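CigR Protein (Salmonella enterica subsp. enterica serovar Typhimurium, PDB 4EW5) is of unknown function but is a putative inner membrane protein, represented here by its C-terminal domain. Local coordinates at residues Y72-V77 with V91-N96; K41-A44 with P48-P51. All blocks are in the same frame, centred on the assembly; numbering follows the deposited sequence.

Contact 1: Y72-V77 with V91-N96; sequences YEWKIV and VTAIIN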
ATOM      1  N   TYR A  72      -2.005 -17.221  -7.064  1.00 21.87           N
ATOM      2  CA  TYR A  72      -0.698 -16.503  -6.759  1.00 21.46           C
ATOM      3  C   TYR A  72      -0.390 -16.722  -5.279  1.00 22.89           C
ATOM      4  O   TYR A  72      -1.325 -16.953  -4.485  1.00 21.89           O
ATOM      5  CB  TYR A  72      -0.870 -15.003  -6.961  1.00 23.08           C
ATOM      6  CG  TYR A  72      -1.229 -14.594  -8.396  1.00 23.70           C
ATOM      7  CD1 TYR A  72      -2.523 -14.742  -8.872  1.00 21.66           C
ATOM      8  CD2 TYR A  72      -0.232 -14.153  -9.313  1.00 23.85           C
ATOM      9  CE1 TYR A  72      -2.841 -14.515 -10.208  1.00 23.58           C
ATOM     10  CE2 TYR A  72      -0.551 -13.858 -10.628  1.00 25.37           C
ATOM     11  CZ  TYR A  72      -1.863 -14.053 -11.057  1.00 26.81           C
ATOM     12  OH  TYR A  72      -2.191 -13.739 -12.321  1.00 28.31           O
ATOM     13  N   GLU A  73       0.871 -16.563  -4.889  1.00 22.14           N
ATOM     14  CA  GLU A  73       1.236 -16.684  -3.494  1.00 23.02           C
ATOM     15  C   GLU A  73       2.394 -15.768  -3.181  1.00 21.31           C
ATOM     16  O   GLU A  73       3.282 -15.554  -4.011  1.00 20.53           O
ATOM     17  CB  GLU A  73       1.612 -18.087  -3.160  1.00 24.62           C
ATOM     18  CG  GLU A  73       1.833 -18.409  -1.703  1.00 27.16           C
ATOM     19  CD  GLU A  73       0.686 -18.008  -0.790  1.00 30.71           C
ATOM     20  OE1 GLU A  73       0.531 -16.791  -0.597  1.00 27.11           O
ATOM     21  OE2 GLU A  73      -0.022 -18.910  -0.229  1.00 33.21           O
ATOM     22  N   TRP A  74       2.378 -15.241  -1.966  1.00 19.14           N
ATOM     23  CA  TRP A  74       3.431 -14.364  -1.474  1.00 19.56           C
ATOM     24  C   TRP A  74       4.608 -15.254  -1.012  1.00 20.37           C
ATOM     25  O   TRP A  74       4.373 -16.316  -0.380  1.00 21.71           O
ATOM     26  CB  TRP A  74       2.918 -13.553  -0.308  1.00 20.01           C
ATOM     27  CG  TRP A  74       1.983 -12.465  -0.716  1.00 19.94           C
ATOM     28  CD1 TRP A  74       0.602 -12.435  -0.615  1.00 19.25           C
ATOM     29  CD2 TRP A  74       2.355 -11.216  -1.352  1.00 19.88           C
ATOM     30  NE1 TRP A  74       0.099 -11.273  -1.082  1.00 19.64           N
ATOM     31  CE2 TRP A  74       1.108 -10.472  -1.534  1.00 19.51           C
ATOM     32  CE3 TRP A  74       3.563 -10.626  -1.717  1.00 19.20           C
ATOM     33  CZ2 TRP A  74       1.084  -9.223  -2.084  1.00 17.76           C
ATOM     34  CZ3 TRP A  74       3.506  -9.361  -2.251  1.00 19.81           C
ATOM     35  CH2 TRP A  74       2.296  -8.675  -2.422  1.00 19.26           C
ATOM     36  N   LYS A  75       5.829 -14.866  -1.363  1.00 18.57           N
ATOM     37  CA  LYS A  75       7.031 -15.607  -1.015  1.00 20.66           C
ATOM     38  C   LYS A  75       8.100 -14.672  -0.483  1.00 19.84           C
ATOM     39  O   LYS A  75       8.110 -13.463  -0.815  1.00 20.65           O
ATOM     40  CB  LYS A  75       7.559 -16.346  -2.234  1.00 21.11           C
ATOM     41  CG  LYS A  75       6.601 -17.364  -2.763  1.00 24.04           C
ATOM     42  CD  LYS A  75       6.673 -18.625  -1.884  1.00 27.90           C
ATOM     43  CE  LYS A  75       5.545 -19.593  -2.135  1.00 33.81           C
ATOM     44  NZ  LYS A  75       5.486 -20.566  -1.038  1.00 33.63           N
ATOM     45  N   ILE A  76       9.039 -15.237   0.273  1.00 19.22           N
ATOM     46  CA  ILE A  76      10.249 -14.534   0.651  1.00 21.83           C
ATOM     47  C   ILE A  76      11.337 -14.921  -0.380  1.00 22.91           C
ATOM     48  O   ILE A  76      11.697 -16.092  -0.515  1.00 23.30           O
ATOM     49  CB  ILE A  76      10.716 -14.952   2.030  1.00 21.95           C
ATOM     50  CG1 ILE A  76       9.544 -14.849   3.094  1.00 20.89           C
ATOM     51  CG2 ILE A  76      11.925 -14.110   2.507  1.00 21.86           C
ATOM     52  CD1 ILE A  76      10.003 -15.292   4.504  1.00 22.92           C
ATOM     53  N   VAL A  77      11.895 -13.914  -1.025  1.00 23.39           N
ATOM     54  CA  VAL A  77      12.927 -14.073  -2.068  1.00 23.57           C
ATOM     55  C   VAL A  77      14.061 -13.157  -1.670  1.00 23.98           C
ATOM     56  O   VAL A  77      13.876 -11.947  -1.642  1.00 25.27           O
ATOM     57  CB  VAL A  77      12.356 -13.670  -3.429  1.00 22.52           C
ATOM     58  CG1 VAL A  77      13.432 -13.753  -4.516  1.00 26.15           C
ATOM     59  CG2 VAL A  77      11.210 -14.582  -3.755  1.00 22.45           C
ATOM     60  N   VAL A  91       6.796 -13.393 -11.610  1.00 22.03           N
ATOM     61  CA  VAL A  91       6.864 -12.377 -10.597  1.00 23.49           C
ATOM     62  C   VAL A  91       5.802 -11.328 -10.914  1.00 23.12           C
ATOM     63  O   VAL A  91       5.765 -10.752 -12.001  1.00 22.45           O
ATOM     64  CB  VAL A  91       8.260 -11.818 -10.445  1.00 22.15           C
ATOM     65  CG1 VAL A  91       8.260 -10.580  -9.556  1.00 21.96           C
ATOM     66  CG2 VAL A  91       9.225 -12.902  -9.922  1.00 24.69           C
ATOM     67  N   THR A  92       4.999 -11.044  -9.909  1.00 20.93           N
ATOM     68  CA  THR A  92       3.803 -10.242 -10.078  1.00 20.71           C
ATOM     69  C   THR A  92       3.812  -8.919  -9.291  1.00 22.36           C
ATOM     70  O   THR A  92       3.206  -7.908  -9.700  1.00 19.98           O
ATOM     71  CB  THR A  92       2.557 -11.133  -9.737  1.00 22.66           C
ATOM     72  OG1 THR A  92       2.602 -12.265 -10.614  1.00 24.24           O
ATOM     73  CG2 THR A  92       1.226 -10.417  -9.955  1.00 24.49           C
ATOM     74  N   ALA A  93       4.476  -8.891  -8.160  1.00 20.24           N
ATOM     75  CA  ALA A  93       4.655  -7.674  -7.375  1.00 21.35           C
ATOM     76  C   ALA A  93       5.831  -7.929  -6.534  1.00 21.92           C
ATOM     77  O   ALA A  93       6.054  -9.088  -6.166  1.00 21.97           O
ATOM     78  CB  ALA A  93       3.440  -7.370  -6.479  1.00 18.77           C
ATOM     79  N   ILE A  94       6.603  -6.868  -6.287  1.00 20.73           N
ATOM     80  CA  ILE A  94       7.812  -6.953  -5.567  1.00 21.59           C
ATOM     81  C   ILE A  94       7.781  -5.795  -4.536  1.00 21.99           C
ATOM     82  O   ILE A  94       7.587  -4.638  -4.878  1.00 22.21           O
ATOM     83  CB  ILE A  94       9.051  -6.719  -6.459  1.00 22.92           C
ATOM     84  CG1 ILE A  94       9.113  -7.750  -7.599  1.00 23.70           C
ATOM     85  CG2 ILE A  94      10.361  -6.750  -5.642  1.00 22.25           C
ATOM     86  CD1 ILE A  94      10.022  -7.264  -8.721  1.00 24.07           C
ATOM     87  N   ILE A  95       7.996  -6.119  -3.285  1.00 21.22           N
ATOM     88  CA  ILE A  95       8.213  -5.118  -2.228  1.00 21.37           C
ATOM     89  C   ILE A  95       9.542  -5.378  -1.610  1.00 21.75           C
ATOM     90  O   ILE A  95       9.758  -6.346  -0.876  1.00 21.81           O
ATOM     91  CB  ILE A  95       7.089  -5.228  -1.182  1.00 23.31           C
ATOM     92  CG1 ILE A  95       5.750  -5.137  -1.911  1.00 25.58           C
ATOM     93  CG2 ILE A  95       7.214  -4.183  -0.090  1.00 22.42           C
ATOM     94  CD1 ILE A  95       4.566  -5.491  -1.039  1.00 26.21           C
ATOM     95  N   ASN A  96      10.506  -4.537  -1.921  1.00 24.45           N
ATOM     96  CA  ASN A  96      11.876  -4.779  -1.504  1.00 25.66           C
ATOM     97  C   ASN A  96      12.220  -4.454  -0.036  1.00 23.27           C
ATOM     98  O   ASN A  96      11.656  -3.558   0.579  1.00 23.38           O
ATOM     99  CB  ASN A  96      12.820  -3.991  -2.431  1.00 30.14           C
ATOM    100  CG  ASN A  96      12.883  -4.579  -3.845  1.00 32.40           C
ATOM    101  OD1 ASN A  96      12.764  -3.860  -4.799  1.00 39.30           O
ATOM    102  ND2 ASN A  96      13.034  -5.880  -3.958  1.00 31.71           N
TER

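Contact 2: K41-A44 with P48-P51; sequences KNLA and PLPP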
ATOM      1  N   LYS A  41      18.977  -6.759  -7.351  1.00 39.37           N
ATOM      2  CA  LYS A  41      17.951  -5.719  -7.611  1.00 41.21           C
ATOM      3  C   LYS A  41      17.210  -5.986  -8.947  1.00 40.89           C
ATOM      4  O   LYS A  41      16.550  -5.100  -9.493  1.00 39.52           O
ATOM      5  CB  LYS A  41      18.611  -4.322  -7.572  1.00 47.88           C
ATOM      6  CG  LYS A  41      18.825  -3.741  -6.151  1.00 53.36           C
ATOM      7  CD  LYS A  41      20.291  -3.562  -5.710  1.00 58.05           C
ATOM      8  CE  LYS A  41      21.054  -2.544  -6.563  1.00 60.26           C
ATOM      9  NZ  LYS A  41      22.407  -2.173  -6.015  1.00 59.96           N
ATOM     10  N   ASN A  42      17.263  -7.231  -9.436  1.00 34.33           N
ATOM     11  CA  ASN A  42      16.979  -7.489 -10.848  1.00 33.47           C
ATOM     12  C   ASN A  42      15.842  -8.451 -11.083  1.00 31.71           C
ATOM     13  O   ASN A  42      15.732  -9.027 -12.186  1.00 31.37           O
ATOM     14  CB  ASN A  42      18.254  -7.990 -11.539  1.00 35.24           C
ATOM     15  CG  ASN A  42      19.319  -6.940 -11.525  1.00 41.27           C
ATOM     16  OD1 ASN A  42      19.026  -5.795 -11.826  1.00 45.91           O
ATOM     17  ND2 ASN A  42      20.540  -7.294 -11.127  1.00 43.21           N
ATOM     18  N   LEU A  43      14.974  -8.616 -10.095  1.00 28.76           N
ATOM     19  CA  LEU A  43      13.740  -9.369 -10.357  1.00 28.47           C
ATOM     20  C   LEU A  43      12.917  -8.568 -11.348  1.00 30.86           C
ATOM     21  O   LEU A  43      12.984  -7.337 -11.383  1.00 30.26           O
ATOM     22  CB  LEU A  43      12.989  -9.615  -9.055  1.00 28.67           C
ATOM     23  CG  LEU A  43      13.765 -10.415  -8.024  1.00 29.19           C
ATOM     24  CD1 LEU A  43      12.858 -10.679  -6.835  1.00 29.70           C
ATOM     25  CD2 LEU A  43      14.325 -11.747  -8.554  1.00 28.89           C
ATOM     26  N   ALA A  44      12.223  -9.239 -12.242  1.00 29.08           N
ATOM     27  CA  ALA A  44      11.430  -8.504 -13.225  1.00 29.75           C
ATOM     28  C   ALA A  44       9.949  -8.881 -13.150  1.00 27.34           C
ATOM     29  O   ALA A  44       9.645 -10.089 -13.268  1.00 23.63           O
ATOM     30  CB  ALA A  44      11.995  -8.840 -14.567  1.00 29.38           C
ATOM     31  N   PRO A  48       9.435 -15.015 -14.888  1.00 24.44           N
ATOM     32  CA  PRO A  48       9.557 -15.973 -13.787  1.00 24.32           C
ATOM     33  C   PRO A  48      10.736 -15.611 -12.893  1.00 22.28           C
ATOM     34  O   PRO A  48      11.654 -14.935 -13.307  1.00 20.66           O
ATOM     35  CB  PRO A  48       9.873 -17.284 -14.465  1.00 25.45           C
ATOM     36  CG  PRO A  48       9.962 -17.006 -15.907  1.00 29.10           C
ATOM     37  CD  PRO A  48       9.588 -15.626 -16.224  1.00 27.12           C
ATOM     38  N   LEU A  49      10.672 -16.030 -11.646  1.00 22.80           N
ATOM     39  CA  LEU A  49      11.787 -15.922 -10.753  1.00 23.89           C
ATOM     40  C   LEU A  49      12.967 -16.667 -11.395  1.00 24.25           C
ATOM     41  O   LEU A  49      12.743 -17.754 -11.972  1.00 21.41           O
ATOM     42  CB  LEU A  49      11.376 -16.621  -9.441  1.00 26.96           C
ATOM     43  CG  LEU A  49      12.209 -16.335  -8.233  1.00 30.93           C
ATOM     44  CD1 LEU A  49      12.063 -14.849  -7.832  1.00 30.43           C
ATOM     45  CD2 LEU A  49      11.692 -17.268  -7.135  1.00 32.47           C
ATOM     46  N   PRO A  50      14.178 -16.108 -11.369  1.00 23.17           N
ATOM     47  CA  PRO A  50      15.287 -16.805 -12.056  1.00 23.82           C
ATOM     48  C   PRO A  50      15.517 -18.202 -11.515  1.00 25.68           C
ATOM     49  O   PRO A  50      15.232 -18.446 -10.335  1.00 24.25           O
ATOM     50  CB  PRO A  50      16.481 -15.983 -11.698  1.00 24.92           C
ATOM     51  CG  PRO A  50      15.958 -14.597 -11.465  1.00 25.46           C
ATOM     52  CD  PRO A  50      14.607 -14.804 -10.854  1.00 25.22           C
ATOM     53  N   PRO A  51      16.054 -19.097 -12.352  1.00 25.75           N
ATOM     54  CA  PRO A  51      16.210 -20.488 -11.904  1.00 26.08           C
ATOM     55  C   PRO A  51      17.248 -20.580 -10.761  1.00 27.62           C
ATOM     56  O   PRO A  51      18.241 -19.849 -10.748  1.00 27.27           O
ATOM     57  CB  PRO A  51      16.716 -21.218 -13.169  1.00 28.93           C
ATOM     58  CG  PRO A  51      16.297 -20.330 -14.330  1.00 26.75           C
ATOM     59  CD  PRO A  51      16.363 -18.928 -13.784  1.00 26.24           C
TER
HETATM   60  O   HOH W   1      11.532 -12.120 -12.344  1.00 24.24           O

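Contact 1: Y72-V77 with V91-N96
Apolar packing comes first: Trp74 brings the far end of its indole to Ile95, with CH2 of Trp74 4.1 Å from CD1 of Ile95, an approach oblique to the ring. The same Trp74 CH2 lies 4.4 Å from Ala93 CB. With CG of Trp74 beside its backbone N (chi1 -74°), the six-membered ring reaches these side chains although the CB itself does not head for them.

A second, mixed contact joins Tyr72 to Thr92. Thr92 sets OG1 at the edge of the phenol ring, near its plane, 3.5 Å from Tyr72 CE2, and its CG2 lies 3.9 Å from the same carbon.

The two strands point broadly the same way, their directions 41° apart, as next-but-one neighbours in an antiparallel meander; strand 80-85 lies between them. Thr92 and Ala93 both face Leu83 in a classic beta bulge, and both direct their CB toward 72-77. Residues 81-99 were predicted to be a transmembrane helix, yet Thr92 and Ala93 here lie in a strand.

The hydrogen bonds of these residues are made to partners other than the facing strand: Thr92 OG1 to Val90 O, Trp74 NE1 to Pro67 O, and, within 72-77, Trp74 N to Glu73 OE1 at 2.8 Å, on the anti lone pair of that oxygen. Pro8 of the second subunit packs on Tyr72 and Thr92, and Val11 of that subunit on Trp74 and Ala93.

Contact 2: K41-A44 with P48-P51
A single water bridges the backbones of Ala44 and Pro48: it accepts from Ala44 N at 3.0 Å and donates to Pro48 O, also at 3.0 Å. Because more acceptors surround this water than it has protons, its donation to Pro48 O is probably shared over time with others. The bridge closes the short connection of three residues between the two irregular segments, which otherwise meet through side chains alone.

Those side chains are Leu43 on one limb and Leu49 with Pro50 on the other. One methyl of Leu43 does all the touching: CD2 of Leu43 lies 3.8 Å from CD of Pro50 and 3.9 Å from CD1 of Leu49. Leu43 and Leu49 run alongside each other and point the same way, whereas the proline ring meets Leu43 at about a right angle. The CB of Leu49 heads away from 41-44, but CG anti to the backbone N (chi1 -164°) is followed by a second torsion of 66° that returns CD1 to Leu43. Pro50 contributes the ring carbon next to its N, close to the main chain.

Asn42 ND2 bonds to Gly38 O, tying the first limb to the chain just before it, while the backbone of Leu49 pairs with that of Ala89. In the loop between helix 11-26 and strand 56-57, the two leucines lie against the sheet: Leu43 on Val77, Val82 and Ile94, and Leu49 on Val77, Ile84 and Val91.

In the fold
Contacts 1 and 2, with centres about 10 Å apart, use opposite faces of the same antiparallel sheet. Contact 1 is the more central and more buried, joining two strands across a third on the face where the second subunit packs. Contact 2 lies about 13 Å from the chain centre, is partly buried, and joins two loop limbs that the other subunit does not touch. Aromatic rings dominate the first; aliphatic carbons and a bridging water make the second. They meet through Val77 and Ile94, strand residues that take no part in contact 1: Val77 CG1 lies 3.8 Å from Leu49 CD1, and Ile94 CD1 lies 3.8 Å from Leu43 CB.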